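Local coordinates for protein adenosylmethionine-8-amino-7-oxononanoate aminotransferase (Methanocaldococcus jannaschii, PDB 6ZHK) that is a pyridoxal-phosphate-dependent aminotransferase that probably makes 7,8-diaminopelargonic acid for biotin synthesis, with S-adenosylmethionine as amino donor, at residues Ile128-Arg140 with Ala312-Leu324. Sequence-based numbering, arbitrary orientation. Where two conformers were deposited one is given.
Sequences IAIKMAYQYYVLR and ATLTTDEIYNQFL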
ATOM      1  N   ILE A 128       6.810   4.206   6.432  1.00 12.01           N
ATOM      2  CA  ILE A 128       8.140   4.476   5.943  1.00 11.78           C
ATOM      3  C   ILE A 128       8.754   5.606   6.763  1.00 12.10           C
ATOM      4  O   ILE A 128       9.951   5.533   7.118  1.00 13.82           O
ATOM      5  CB  ILE A 128       8.089   4.831   4.435  1.00 11.35           C
ATOM      6  CG1 ILE A 128       7.768   3.564   3.625  1.00 11.50           C
ATOM      7  CG2 ILE A 128       9.402   5.490   3.977  1.00 10.55           C
ATOM      8  CD1 ILE A 128       7.298   3.918   2.164  1.00 12.43           C
ATOM      9  N   ALA A 129       7.938   6.620   7.062  1.00 11.89           N
ATOM     10  CA  ALA A 129       8.386   7.707   7.925  1.00 10.85           C
ATOM     11  C   ALA A 129       8.827   7.123   9.279  1.00 12.26           C
ATOM     12  O   ALA A 129       9.846   7.518   9.836  1.00 11.71           O
ATOM     13  CB  ALA A 129       7.290   8.750   8.105  1.00 10.19           C
ATOM     14  N   ILE A 130       8.012   6.246   9.854  1.00 12.44           N
ATOM     15  CA  ILE A 130       8.336   5.633  11.144  1.00 14.97           C
ATOM     16  C   ILE A 130       9.715   4.967  11.038  1.00 13.73           C
ATOM     17  O   ILE A 130      10.536   5.112  11.945  1.00 14.39           O
ATOM     18  CB  ILE A 130       7.209   4.633  11.572  1.00 14.96           C
ATOM     19  CG1 ILE A 130       5.987   5.378  12.104  1.00 18.99           C
ATOM     20  CG2 ILE A 130       7.685   3.550  12.553  1.00 17.13           C
ATOM     21  CD1 ILE A 130       4.753   4.422  12.229  1.00 14.08           C
ATOM     22  N   LYS A 131       9.924   4.162   9.984  1.00 14.02           N
ATOM     23  CA  LYS A 131      11.116   3.345   9.870  1.00 12.65           C
ATOM     24  C   LYS A 131      12.334   4.215   9.632  1.00 13.99           C
ATOM     25  O   LYS A 131      13.386   3.960  10.201  1.00 13.45           O
ATOM     26  CB  LYS A 131      10.983   2.236   8.833  1.00 14.19           C
ATOM     27  CG  LYS A 131       9.872   1.220   9.148  1.00 12.57           C
ATOM     28  CD  LYS A 131       9.749   0.194   8.046  1.00 12.56           C
ATOM     29  CE  LYS A 131      11.087  -0.391   7.563  1.00 13.47           C
ATOM     30  NZ  LYS A 131      10.853  -1.483   6.575  1.00 11.16           N
ATOM     31  N   MET A 132      12.171   5.302   8.861  1.00 13.51           N
ATOM     32  CA  MET A 132      13.270   6.213   8.603  1.00 13.60           C
ATOM     33  C   MET A 132      13.680   6.855   9.925  1.00 12.21           C
ATOM     34  O   MET A 132      14.880   6.952  10.178  1.00 13.56           O
ATOM     35  CB  MET A 132      12.789   7.317   7.629  1.00 13.46           C
ATOM     36  CG  MET A 132      12.684   6.817   6.198  1.00 13.64           C
ATOM     37  SD  MET A 132      11.967   8.169   5.268  1.00 16.67           S
ATOM     38  CE  MET A 132      12.198   7.592   3.586  1.00 12.90           C
ATOM     39  N   ALA A 133      12.696   7.298  10.730  1.00 11.94           N
ATOM     40  CA  ALA A 133      12.958   8.035  11.962  1.00 13.57           C
ATOM     41  C   ALA A 133      13.671   7.088  12.934  1.00 14.52           C
ATOM     42  O   ALA A 133      14.718   7.408  13.444  1.00 13.79           O
ATOM     43  CB  ALA A 133      11.684   8.603  12.570  1.00 12.28           C
ATOM     44  N   TYR A 134      13.167   5.841  13.005  1.00 15.01           N
ATOM     45  CA  TYR A 134      13.712   4.857  13.929  1.00 13.17           C
ATOM     46  C   TYR A 134      15.161   4.571  13.536  1.00 13.95           C
ATOM     47  O   TYR A 134      16.087   4.566  14.397  1.00 11.42           O
ATOM     48  CB  TYR A 134      12.877   3.568  13.942  1.00 14.49           C
ATOM     49  CG  TYR A 134      13.485   2.554  14.911  1.00 14.30           C
ATOM     50  CD1 TYR A 134      13.245   2.669  16.280  1.00 17.10           C
ATOM     51  CD2 TYR A 134      14.356   1.550  14.474  1.00 14.18           C
ATOM     52  CE1 TYR A 134      13.828   1.782  17.193  1.00 20.03           C
ATOM     53  CE2 TYR A 134      14.967   0.703  15.375  1.00 16.39           C
ATOM     54  CZ  TYR A 134      14.690   0.805  16.722  1.00 17.41           C
ATOM     55  OH  TYR A 134      15.300  -0.041  17.623  1.00 24.33           O
ATOM     56  N   GLN A 135      15.344   4.265  12.247  1.00 13.37           N
ATOM     57  CA  GLN A 135      16.667   3.826  11.810  1.00 14.76           C
ATOM     58  C   GLN A 135      17.644   4.987  11.742  1.00 15.32           C
ATOM     59  O   GLN A 135      18.836   4.798  12.012  1.00 15.89           O
ATOM     60  CB  GLN A 135      16.599   2.984  10.539  1.00 16.23           C
ATOM     61  CG  GLN A 135      17.991   2.490  10.137  1.00 18.01           C
ATOM     62  CD  GLN A 135      17.878   1.447   9.068  1.00 19.76           C
ATOM     63  OE1 GLN A 135      16.862   1.346   8.375  1.00 20.73           O
ATOM     64  NE2 GLN A 135      18.998   0.783   8.820  1.00 24.40           N
ATOM     65  N   TYR A 136      17.136   6.202  11.499  1.00 13.91           N
ATOM     66  CA  TYR A 136      18.009   7.369  11.579  1.00 13.70           C
ATOM     67  C   TYR A 136      18.785   7.357  12.905  1.00 13.23           C
ATOM     68  O   TYR A 136      20.013   7.545  12.935  1.00 13.24           O
ATOM     69  CB  TYR A 136      17.186   8.644  11.495  1.00 13.25           C
ATOM     70  CG  TYR A 136      17.904   9.933  11.832  1.00 14.86           C
ATOM     71  CD1 TYR A 136      18.764  10.564  10.919  1.00 16.40           C
ATOM     72  CD2 TYR A 136      17.720  10.523  13.068  1.00 17.19           C
ATOM     73  CE1 TYR A 136      19.369  11.803  11.222  1.00 14.27           C
ATOM     74  CE2 TYR A 136      18.334  11.743  13.381  1.00 15.35           C
ATOM     75  CZ  TYR A 136      19.190  12.346  12.479  1.00 16.51           C
ATOM     76  OH  TYR A 136      19.745  13.574  12.793  1.00 18.26           O
ATOM     77  N   TYR A 137      18.067   7.211  14.022  1.00 12.67           N
ATOM     78  CA  TYR A 137      18.725   7.345  15.316  1.00 14.46           C
ATOM     79  C   TYR A 137      19.635   6.153  15.579  1.00 15.05           C
ATOM     80  O   TYR A 137      20.695   6.316  16.164  1.00 15.72           O
ATOM     81  CB  TYR A 137      17.721   7.491  16.464  1.00 13.13           C
ATOM     82  CG  TYR A 137      17.034   8.840  16.472  1.00 14.70           C
ATOM     83  CD1 TYR A 137      17.743   9.991  16.801  1.00 13.91           C
ATOM     84  CD2 TYR A 137      15.689   8.972  16.106  1.00 13.58           C
ATOM     85  CE1 TYR A 137      17.129  11.243  16.834  1.00 12.86           C
ATOM     86  CE2 TYR A 137      15.077  10.219  16.146  1.00 12.81           C
ATOM     87  CZ  TYR A 137      15.783  11.349  16.503  1.00 13.73           C
ATOM     88  OH  TYR A 137      15.143  12.563  16.503  1.00 11.97           O
ATOM     89  N   VAL A 138      19.251   4.951  15.118  1.00 15.47           N
ATOM     90  CA  VAL A 138      20.180   3.855  15.290  1.00 13.80           C
ATOM     91  C   VAL A 138      21.494   4.173  14.571  1.00 15.40           C
ATOM     92  O   VAL A 138      22.601   3.906  15.090  1.00 18.99           O
ATOM     93  CB  VAL A 138      19.568   2.579  14.693  1.00 14.46           C
ATOM     94  CG1 VAL A 138      20.621   1.503  14.555  1.00 16.51           C
ATOM     95  CG2 VAL A 138      18.368   2.114  15.506  1.00 14.33           C
ATOM     96  N   LEU A 139      21.405   4.680  13.345  1.00 13.11           N
ATOM     97  CA  LEU A 139      22.584   4.891  12.532  1.00 14.60           C
ATOM     98  C   LEU A 139      23.401   6.036  13.117  1.00 15.26           C
ATOM     99  O   LEU A 139      24.605   6.025  13.016  1.00 16.41           O
ATOM    100  CB  LEU A 139      22.173   5.242  11.083  1.00 15.98           C
ATOM    101  CG  LEU A 139      21.692   4.035  10.261  1.00 17.23           C
ATOM    102  CD1 LEU A 139      21.104   4.497   8.940  1.00 15.99           C
ATOM    103  CD2 LEU A 139      22.844   3.070  10.010  1.00 21.70           C
ATOM    104  N   ARG A 140      22.725   7.009  13.688  1.00 15.71           N
ATOM    105  CA  ARG A 140      23.419   8.172  14.225  1.00 16.10           C
ATOM    106  C   ARG A 140      24.102   7.830  15.560  1.00 15.90           C
ATOM    107  O   ARG A 140      24.896   8.626  16.076  1.00 18.85           O
ATOM    108  CB  ARG A 140      22.426   9.297  14.502  1.00 17.71           C
ATOM    109  CG  ARG A 140      23.074  10.671  14.671  1.00 17.23           C
ATOM    110  CD  ARG A 140      21.977  11.706  14.885  1.00 19.79           C
ATOM    111  NE  ARG A 140      21.297  11.620  16.195  1.00 17.50           N
ATOM    112  CZ  ARG A 140      20.662  12.616  16.774  1.00 15.58           C
ATOM    113  NH1 ARG A 140      20.163  12.455  17.975  1.00 17.47           N
ATOM    114  NH2 ARG A 140      20.471  13.754  16.132  1.00 16.98           N
ATOM    115  N   ALA A 312       3.779   9.613  -0.972  1.00 14.35           N
ATOM    116  CA  ALA A 312       5.197   9.973  -0.883  1.00 15.11           C
ATOM    117  C   ALA A 312       5.573  10.342   0.548  1.00 14.80           C
ATOM    118  O   ALA A 312       4.755  10.902   1.307  1.00 13.71           O
ATOM    119  CB  ALA A 312       5.429  11.182  -1.785  1.00 14.90           C
ATOM    120  N   THR A 313       6.814  10.017   0.928  1.00 14.76           N
ATOM    121  CA  THR A 313       7.339  10.482   2.200  1.00 13.12           C
ATOM    122  C   THR A 313       8.532  11.381   1.872  1.00 13.22           C
ATOM    123  O   THR A 313       9.492  10.944   1.263  1.00 12.25           O
ATOM    124  CB  THR A 313       7.824   9.261   3.015  1.00 15.29           C
ATOM    125  OG1 THR A 313       6.730   8.331   3.106  1.00 13.92           O
ATOM    126  CG2 THR A 313       8.318   9.659   4.389  1.00 13.77           C
ATOM    127  N   LEU A 314       8.442  12.652   2.229  1.00 13.57           N
ATOM    128  CA  LEU A 314       9.524  13.562   1.927  1.00 13.91           C
ATOM    129  C   LEU A 314      10.338  13.826   3.210  1.00 15.59           C
ATOM    130  O   LEU A 314       9.761  13.982   4.283  1.00 13.87           O
ATOM    131  CB  LEU A 314       8.885  14.885   1.444  1.00 16.77           C
ATOM    132  CG  LEU A 314       8.695  14.945  -0.058  1.00 17.41           C
ATOM    133  CD1 LEU A 314       7.611  13.972  -0.556  1.00 20.76           C
ATOM    134  CD2 LEU A 314       8.584  16.377  -0.576  1.00 24.16           C
ATOM    135  N   THR A 315      11.671  13.944   3.082  1.00 13.88           N
ATOM    136  CA  THR A 315      12.544  14.157   4.236  1.00 14.69           C
ATOM    137  C   THR A 315      13.605  15.228   3.903  1.00 14.58           C
ATOM    138  O   THR A 315      13.745  15.669   2.741  1.00 12.95           O
ATOM    139  CB  THR A 315      13.278  12.873   4.679  1.00 15.18           C
ATOM    140  OG1 THR A 315      14.336  12.648   3.751  1.00 16.77           O
ATOM    141  CG2 THR A 315      12.433  11.619   4.596  1.00 16.77           C
ATOM    142  N   THR A 316      14.308  15.628   4.958  1.00 16.85           N
ATOM    143  CA  THR A 316      15.448  16.528   4.952  1.00 15.93           C
ATOM    144  C   THR A 316      16.659  15.751   4.469  1.00 17.10           C
ATOM    145  O   THR A 316      16.633  14.522   4.476  1.00 16.28           O
ATOM    146  CB  THR A 316      15.717  17.070   6.355  1.00 16.47           C
ATOM    147  OG1 THR A 316      16.012  15.919   7.164  1.00 16.61           O
ATOM    148  CG2 THR A 316      14.527  17.848   6.879  1.00 15.75           C
ATOM    149  N   ASP A 317      17.682  16.469   3.992  1.00 16.16           N
ATOM    150  CA  ASP A 317      18.908  15.768   3.646  1.00 18.14           C
ATOM    151  C   ASP A 317      19.555  15.174   4.903  1.00 18.46           C
ATOM    152  O   ASP A 317      20.297  14.181   4.803  1.00 17.21           O
ATOM    153  CB  ASP A 317      19.925  16.698   2.971  1.00 18.36           C
ATOM    154  CG  ASP A 317      19.592  16.992   1.510  1.00 24.05           C
ATOM    155  OD1 ASP A 317      18.714  16.323   0.928  1.00 19.66           O
ATOM    156  OD2 ASP A 317      20.265  17.878   0.975  1.00 27.30           O
ATOM    157  N   GLU A 318      19.303  15.816   6.056  1.00 17.02           N
ATOM    158  CA  GLU A 318      19.912  15.350   7.300  1.00 20.95           C
ATOM    159  C   GLU A 318      19.498  13.890   7.547  1.00 21.78           C
ATOM    160  O   GLU A 318      20.314  13.029   7.841  1.00 16.87           O
ATOM    161  CB  GLU A 318      19.542  16.277   8.463  1.00 22.06           C
ATOM    162  CG  GLU A 318      19.840  15.715   9.862  1.00 29.04           C
ATOM    163  CD  GLU A 318      21.262  15.368  10.326  1.00 36.90           C
ATOM    164  OE1 GLU A 318      22.238  15.896   9.698  1.00 41.65           O
ATOM    165  OE2 GLU A 318      21.425  14.545  11.328  1.00 34.60           O
ATOM    166  N   ILE A 319      18.226  13.615   7.340  1.00 14.96           N
ATOM    167  CA  ILE A 319      17.752  12.260   7.584  1.00 15.88           C
ATOM    168  C   ILE A 319      18.332  11.311   6.539  1.00 15.37           C
ATOM    169  O   ILE A 319      18.861  10.260   6.887  1.00 17.03           O
ATOM    170  CB  ILE A 319      16.221  12.231   7.644  1.00 13.43           C
ATOM    171  CG1 ILE A 319      15.718  12.934   8.917  1.00 14.83           C
ATOM    172  CG2 ILE A 319      15.672  10.785   7.474  1.00 12.73           C
ATOM    173  CD1 ILE A 319      16.217  12.386  10.226  0.50 18.79           C
ATOM    174  N   TYR A 320      18.213  11.689   5.262  1.00 13.77           N
ATOM    175  CA  TYR A 320      18.653  10.882   4.149  1.00 14.18           C
ATOM    176  C   TYR A 320      20.147  10.527   4.310  1.00 16.76           C
ATOM    177  O   TYR A 320      20.600   9.420   4.012  1.00 13.35           O
ATOM    178  CB  TYR A 320      18.381  11.701   2.875  1.00 15.36           C
ATOM    179  CG  TYR A 320      18.987  11.229   1.570  1.00 16.99           C
ATOM    180  CD1 TYR A 320      20.312  11.517   1.232  1.00 16.91           C
ATOM    181  CD2 TYR A 320      18.203  10.557   0.621  1.00 17.37           C
ATOM    182  CE1 TYR A 320      20.853  11.111   0.007  1.00 17.69           C
ATOM    183  CE2 TYR A 320      18.715  10.186  -0.619  1.00 16.64           C
ATOM    184  CZ  TYR A 320      20.042  10.471  -0.922  1.00 18.52           C
ATOM    185  OH  TYR A 320      20.522  10.159  -2.147  1.00 16.88           O
ATOM    186  N   ASN A 321      20.934  11.505   4.750  1.00 13.82           N
ATOM    187  CA  ASN A 321      22.379  11.300   4.713  1.00 16.79           C
ATOM    188  C   ASN A 321      22.867  10.226   5.675  1.00 18.10           C
ATOM    189  O   ASN A 321      23.938   9.675   5.431  1.00 14.99           O
ATOM    190  CB  ASN A 321      23.132  12.584   5.081  1.00 16.17           C
ATOM    191  CG  ASN A 321      23.111  13.615   3.973  1.00 19.74           C
ATOM    192  OD1 ASN A 321      22.854  13.289   2.826  1.00 18.31           O
ATOM    193  ND2 ASN A 321      23.295  14.894   4.303  1.00 21.50           N
ATOM    194  N   GLN A 322      22.140   9.959   6.777  1.00 15.72           N
ATOM    195  CA  GLN A 322      22.521   8.932   7.721  1.00 17.54           C
ATOM    196  C   GLN A 322      22.544   7.572   7.042  1.00 17.77           C
ATOM    197  O   GLN A 322      23.245   6.694   7.518  1.00 16.90           O
ATOM    198  CB  GLN A 322      21.560   8.795   8.921  1.00 19.45           C
ATOM    199  CG  GLN A 322      21.872   9.682  10.110  1.00 22.56           C
ATOM    200  CD  GLN A 322      23.286   9.656  10.668  1.00 24.54           C
ATOM    201  OE1 GLN A 322      23.932   8.618  10.777  1.00 24.16           O
ATOM    202  NE2 GLN A 322      23.797  10.827  10.972  1.00 25.95           N
ATOM    203  N   PHE A 323      21.806   7.387   5.925  1.00 13.86           N
ATOM    204  CA  PHE A 323      21.703   6.059   5.317  1.00 14.13           C
ATOM    205  C   PHE A 323      22.714   5.862   4.179  1.00 15.32           C
ATOM    206  O   PHE A 323      22.703   4.830   3.481  1.00 16.02           O
ATOM    207  CB  PHE A 323      20.298   5.834   4.749  1.00 11.65           C
ATOM    208  CG  PHE A 323      19.217   5.861   5.797  1.00 12.96           C
ATOM    209  CD1 PHE A 323      18.778   7.055   6.344  1.00 10.44           C
ATOM    210  CD2 PHE A 323      18.636   4.670   6.220  1.00 14.13           C
ATOM    211  CE1 PHE A 323      17.755   7.037   7.294  1.00 13.82           C
ATOM    212  CE2 PHE A 323      17.634   4.644   7.202  1.00 14.78           C
ATOM    213  CZ  PHE A 323      17.187   5.832   7.757  1.00 14.67           C
ATOM    214  N   LEU A 324      23.623   6.825   4.031  1.00 16.48           N
ATOM    215  CA  LEU A 324      24.702   6.736   3.038  1.00 17.46           C
ATOM    216  C   LEU A 324      25.880   5.967   3.623  1.00 19.47           C
ATOM    217  O   LEU A 324      26.281   6.219   4.776  1.00 19.44           O
ATOM    218  CB  LEU A 324      25.145   8.173   2.694  1.00 14.41           C
ATOM    219  CG  LEU A 324      24.089   8.999   1.990  1.00 15.94           C
ATOM    220  CD1 LEU A 324      24.558  10.459   1.768  1.00 14.56           C
ATOM    221  CD2 LEU A 324      23.701   8.367   0.665  1.00 17.62           C
TER
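I128 and A129 meet the two branches of T313: I128 CB lies 4.0 Å from T313 OG1, whose hydrogen bond runs to A125 O a turn earlier in the helix, while A129 CB packs against T313 CG2. M132, its chain extended past CG, brings SD to 3.5 Å from T315 CG2. Helix 128-140 thus runs along strand 312-315, the axes of these segments 30° apart; the strand is the antiparallel member of the seven-stranded sheet in the large domain of a fold-type I aminotransferase. Beyond it the chain turns into helix 317-321, which T316 caps, its OG1 accepting from I319 N, and F323 then packs against helix 128-140. M132 O lies at the edge of the F323 ring, 3.5 Å from F323 CZ, and Q135 OE1 is at the edge too, its amide turned 73° from the ring plane. With CG anti to the backbone N (chi1 168°), Y136 extends to E318, where OH donates to OE2 at a doubtfully short 2.4 Å; Q322 CG lies 3.3 Å from Y136 CD1. L139 CD1 sits over one face of F323, 3.9 Å from the centroid (CH-pi). R140 lays CB and CG alongside the Q322 amide, while its NH1 makes salt bridges to D142 and D262.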